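Local coordinates for DNA damage response protein Rtt109, putative (Neosartorya fumigata, PDB 5ZB9) that probably transfers the acetyl group of acetyl-CoA to lysine side chains of histones, with activity toward histone H3, at residues Y239-L244 against R253-R258; D246-P251 against S331-S336. All coordinates share one frame; numbering follows the deposited sequence.

Contact 1: residues Y239-L244 against R253-R258; sequences YPLHQL and RCLVPR
Tyr239 reaches across to the 253-258 loop and gives its phenol hydrogen to the backbone carbonyl of Leu255, with OH 2.6 Å from O. The acceptor lies at the edge of the ring, near its plane, on the CE2 side. The hydroxyl stands in the carbonyl plane, with a C=O...OH angle of 151°. The CD methylene of Pro257 comes up to the same phenol end obliquely, 3.3 Å from Tyr239 OH, so the hydroxyl that bonds Leu255 O also has this methylene packed against it. With CG anti to the backbone N (chi1 175°), the tyrosine carries its ring out toward the loop. Beside it is an apolar patch, where one methyl of Leu241, CD1, lies 4.0 Å from CB of Leu255.

Behind these side chains, Pro240 centres an inverse gamma turn, closed by Leu241 N to Tyr239 O at 2.7 Å, and is also the N-cap of helix 241-244. Arg258 folds back on its own segment: NH2 meets Arg253 O at 3.1 Å with a nearly straight N-H...O angle of 172°, on a carbonyl lone pair and within the guanidinium plane. Both arginines also form salt bridges to Asp272, which ties the ends of this bend to helix 266-272.

This is buried structural packing, away from the CoA-binding residues, joining the start of helix 241-244 to the loop that follows it. Leu297 of helix 297-304 packs on Tyr239, Leu241 and Val256, while Ile208 of strand 202-208 and Trp320 of strand 317-324 meet the tyrosine, Trp320 edge-to-face.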
# COMPACT_ATOMS: atom_id res chain seq x y z
N TYR A 239 -2.23 -0.15 -16.51
CA TYR A 239 -1.02 0.02 -15.73
C TYR A 239 -0.30 1.29 -16.17
O TYR A 239 0.03 1.45 -17.34
CB TYR A 239 -0.12 -1.20 -15.90
CG TYR A 239 1.23 -1.10 -15.23
CD1 TYR A 239 1.33 -1.02 -13.85
CD2 TYR A 239 2.40 -1.11 -15.97
CE1 TYR A 239 2.56 -0.94 -13.23
CE2 TYR A 239 3.64 -1.03 -15.36
CZ TYR A 239 3.71 -0.94 -14.00
OH TYR A 239 4.94 -0.86 -13.39
N PRO A 240 -0.05 2.21 -15.22
CA PRO A 240 0.49 3.54 -15.52
C PRO A 240 1.98 3.50 -15.85
O PRO A 240 2.77 4.16 -15.18
CB PRO A 240 0.25 4.31 -14.22
CG PRO A 240 0.40 3.25 -13.16
CD PRO A 240 -0.22 2.00 -13.77
N LEU A 241 2.33 2.73 -16.88
CA LEU A 241 3.72 2.47 -17.27
C LEU A 241 4.60 3.71 -17.44
O LEU A 241 5.70 3.77 -16.90
CB LEU A 241 3.74 1.67 -18.57
CG LEU A 241 5.11 1.47 -19.21
CD1 LEU A 241 6.03 0.65 -18.32
CD2 LEU A 241 4.93 0.83 -20.56
N HIS A 242 4.11 4.70 -18.17
CA HIS A 242 4.92 5.86 -18.50
C HIS A 242 5.15 6.79 -17.32
O HIS A 242 6.07 7.60 -17.35
CB HIS A 242 4.29 6.61 -19.68
CG HIS A 242 4.33 5.82 -20.95
ND1 HIS A 242 3.28 5.02 -21.35
CD2 HIS A 242 5.31 5.66 -21.86
CE1 HIS A 242 3.60 4.42 -22.48
NE2 HIS A 242 4.83 4.78 -22.81
N GLN A 243 4.34 6.67 -16.28
CA GLN A 243 4.55 7.49 -15.08
C GLN A 243 5.51 6.82 -14.10
O GLN A 243 6.14 7.49 -13.28
CB GLN A 243 3.22 7.77 -14.39
CG GLN A 243 2.22 8.54 -15.23
CD GLN A 243 1.09 9.11 -14.41
OE1 GLN A 243 1.27 10.06 -13.64
NE2 GLN A 243 -0.10 8.52 -14.54
N LEU A 244 5.63 5.51 -14.20
CA LEU A 244 6.47 4.73 -13.29
C LEU A 244 7.84 4.40 -13.87
O LEU A 244 8.80 4.22 -13.13
CB LEU A 244 5.75 3.44 -12.92
CG LEU A 244 4.95 3.39 -11.63
CD1 LEU A 244 4.15 4.67 -11.43
CD2 LEU A 244 4.04 2.17 -11.64
N ARG A 253 10.83 -7.32 -17.68
CA ARG A 253 11.25 -7.61 -16.31
C ARG A 253 11.66 -6.36 -15.53
O ARG A 253 11.80 -6.41 -14.31
CB ARG A 253 12.41 -8.61 -16.31
CG ARG A 253 13.73 -8.09 -16.87
CD ARG A 253 14.83 -9.13 -16.73
NE ARG A 253 14.90 -9.62 -15.37
CZ ARG A 253 15.67 -9.09 -14.43
NH1 ARG A 253 16.45 -8.05 -14.73
NH2 ARG A 253 15.67 -9.59 -13.20
N CYS A 254 11.84 -5.25 -16.24
CA CYS A 254 12.26 -3.99 -15.61
C CYS A 254 11.09 -3.04 -15.38
O CYS A 254 11.25 -2.01 -14.74
CB CYS A 254 13.31 -3.28 -16.48
SG CYS A 254 14.73 -4.29 -16.97
N LEU A 255 9.93 -3.39 -15.93
CA LEU A 255 8.82 -2.46 -16.00
C LEU A 255 7.78 -2.66 -14.90
O LEU A 255 6.86 -1.87 -14.77
CB LEU A 255 8.16 -2.56 -17.37
CG LEU A 255 9.13 -2.36 -18.54
CD1 LEU A 255 8.40 -2.38 -19.88
CD2 LEU A 255 9.93 -1.07 -18.37
N VAL A 256 7.93 -3.73 -14.11
CA VAL A 256 6.97 -4.08 -13.05
C VAL A 256 7.61 -4.02 -11.66
O VAL A 256 8.70 -4.55 -11.46
CB VAL A 256 6.41 -5.49 -13.28
CG1 VAL A 256 5.36 -5.82 -12.23
CG2 VAL A 256 5.83 -5.61 -14.68
N PRO A 257 6.95 -3.38 -10.69
CA PRO A 257 7.60 -3.26 -9.38
C PRO A 257 7.55 -4.55 -8.58
O PRO A 257 6.57 -5.29 -8.65
CB PRO A 257 6.79 -2.15 -8.70
CG PRO A 257 5.44 -2.25 -9.32
CD PRO A 257 5.64 -2.69 -10.74
N ARG A 258 8.60 -4.82 -7.81
CA ARG A 258 8.70 -6.07 -7.05
C ARG A 258 8.50 -5.87 -5.55
O ARG A 258 9.43 -5.51 -4.83
CB ARG A 258 10.04 -6.73 -7.34
CG ARG A 258 10.19 -7.15 -8.80
CD ARG A 258 11.64 -7.13 -9.28
NE ARG A 258 11.74 -7.46 -10.71
CZ ARG A 258 12.01 -8.68 -11.18
NH1 ARG A 258 12.22 -9.69 -10.34
NH2 ARG A 258 12.08 -8.88 -12.48

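Contact 2: residues D246-P251 against S331-S336; sequences DNPNAP and SVQMTS
The flat amide of Gln333 and carboxylate of Asp246 each have a partner from the other segment above the plane. Asp246 O stands over the amide almost directly above NE2, at 3.0 Å, a direction that does not suit the N-H bonds, so the pair is not a hydrogen bond. Pro248 comes in obliquely on that same side, its CG 3.2 Å from Gln333 OE1. At the OE1 edge, nearly in the amide plane, lies CD2 of the His242 ring. Over the carboxylate sits the methylene of Ser336, with CB 3.4 Å from Asp246 CG.

Between the two groups the backbones touch: Asp246 CA points a C-H at Met334 O, 3.1 Å away with 133° at the hydrogen. A chi1 of 58° tucks the carboxylate between its own backbone N and carbonyl carbon, which brings it beneath Ser336.

Past Asp246 a type I turn runs from Asn247 to Ala250, reinforced by an Asx turn in which Asn249 N donates to Asn247 OD1 at 3.0 Å, from well above the side-chain carbonyl plane.

The carboxylate's strongest polar partner is Arg338, by a salt bridge to OD1; that residue also donates its backbone N-H to Ser336 OG. Within the two segments the contact is C-H...O and van der Waals packing, and the charge of Asp246 is answered just beyond Ser336, which probably holds the carboxylate against the 331-336 loop.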
# COMPACT_ATOMS: atom_id res chain seq x y z
N ASP A 246 10.97 5.17 -16.77
CA ASP A 246 11.61 6.13 -17.66
C ASP A 246 11.81 5.58 -19.06
O ASP A 246 11.79 6.32 -20.04
CB ASP A 246 12.95 6.57 -17.08
CG ASP A 246 13.89 5.39 -16.85
OD1 ASP A 246 13.76 4.71 -15.81
OD2 ASP A 246 14.76 5.15 -17.73
N ASN A 247 12.01 4.27 -19.15
CA ASN A 247 12.23 3.61 -20.43
C ASN A 247 11.21 2.50 -20.65
O ASN A 247 11.45 1.35 -20.29
CB ASN A 247 13.65 3.05 -20.51
CG ASN A 247 13.94 2.37 -21.84
OD1 ASN A 247 13.16 2.47 -22.80
ND2 ASN A 247 15.06 1.66 -21.90
N PRO A 248 10.08 2.84 -21.28
CA PRO A 248 8.99 1.91 -21.58
C PRO A 248 9.39 0.86 -22.61
O PRO A 248 8.59 -0.04 -22.92
CB PRO A 248 7.89 2.82 -22.14
CG PRO A 248 8.26 4.19 -21.67
CD PRO A 248 9.74 4.22 -21.64
N ASN A 249 10.60 0.97 -23.14
CA ASN A 249 11.09 0.03 -24.15
C ASN A 249 12.10 -0.94 -23.57
O ASN A 249 12.56 -1.85 -24.27
CB ASN A 249 11.70 0.78 -25.33
CG ASN A 249 10.65 1.28 -26.31
OD1 ASN A 249 9.47 1.41 -25.97
ND2 ASN A 249 11.07 1.54 -27.55
N ALA A 250 12.45 -0.76 -22.30
CA ALA A 250 13.30 -1.70 -21.58
C ALA A 250 12.61 -3.07 -21.51
O ALA A 250 11.41 -3.17 -21.76
CB ALA A 250 13.62 -1.17 -20.20
N PRO A 251 13.37 -4.14 -21.20
CA PRO A 251 12.72 -5.46 -21.13
C PRO A 251 11.62 -5.51 -20.06
O PRO A 251 11.75 -4.84 -19.03
CB PRO A 251 13.87 -6.41 -20.76
CG PRO A 251 15.10 -5.67 -21.13
CD PRO A 251 14.81 -4.23 -20.92
N SER A 331 1.57 13.71 -18.03
CA SER A 331 2.19 13.53 -19.35
C SER A 331 3.72 13.55 -19.25
O SER A 331 4.41 13.08 -20.16
CB SER A 331 1.70 14.61 -20.32
OG SER A 331 2.35 15.85 -20.09
N VAL A 332 4.24 14.10 -18.16
CA VAL A 332 5.67 14.10 -17.90
C VAL A 332 6.14 12.69 -17.55
O VAL A 332 5.81 12.17 -16.48
CB VAL A 332 6.05 15.07 -16.76
CG1 VAL A 332 7.55 15.02 -16.50
CG2 VAL A 332 5.61 16.49 -17.09
N GLN A 333 6.92 12.08 -18.44
CA GLN A 333 7.41 10.72 -18.23
C GLN A 333 8.37 10.66 -17.04
O GLN A 333 9.09 11.62 -16.76
CB GLN A 333 8.09 10.19 -19.49
CG GLN A 333 8.60 8.75 -19.37
CD GLN A 333 8.79 8.07 -20.72
OE1 GLN A 333 7.91 7.33 -21.18
NE2 GLN A 333 9.93 8.32 -21.35
N MET A 334 8.34 9.54 -16.32
CA MET A 334 9.28 9.26 -15.24
C MET A 334 10.72 9.40 -15.72
O MET A 334 11.02 9.11 -16.88
CB MET A 334 9.02 7.85 -14.67
CG MET A 334 10.01 7.37 -13.60
SD MET A 334 10.15 8.44 -12.15
CE MET A 334 8.55 8.27 -11.37
N THR A 335 11.61 9.88 -14.85
CA THR A 335 13.02 10.01 -15.20
C THR A 335 13.88 9.03 -14.39
O THR A 335 13.53 8.63 -13.28
CB THR A 335 13.53 11.46 -15.00
OG1 THR A 335 13.45 11.83 -13.62
CG2 THR A 335 12.71 12.44 -15.83
N SER A 336 15.01 8.64 -14.97
CA SER A 336 15.91 7.63 -14.39
C SER A 336 16.95 8.23 -13.43
O SER A 336 17.51 9.30 -13.69
CB SER A 336 16.62 6.87 -15.52
OG SER A 336 17.56 5.94 -15.02

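How the contacts relate
Going from the N terminus, the chain enters contact 1 at 239-244, passes at once into the first half of contact 2 at 246-251, and turns back so that 253-258 completes contact 1 and closes a short loop of eight intervening residues. Contact 2 closes much later, when 331-336 arrives beyond strand 317-324, with 79 residues between its halves. The segments therefore alternate and the two contacts cross. Their centres lie about 9 Å apart, and they touch: Met334 N probably bonds to His242 O at 3.2 Å, and the His242 ring packs on Pro248 and Gln333. Helix 241-244 is thus held between its following loop and the loop after strand 317-324.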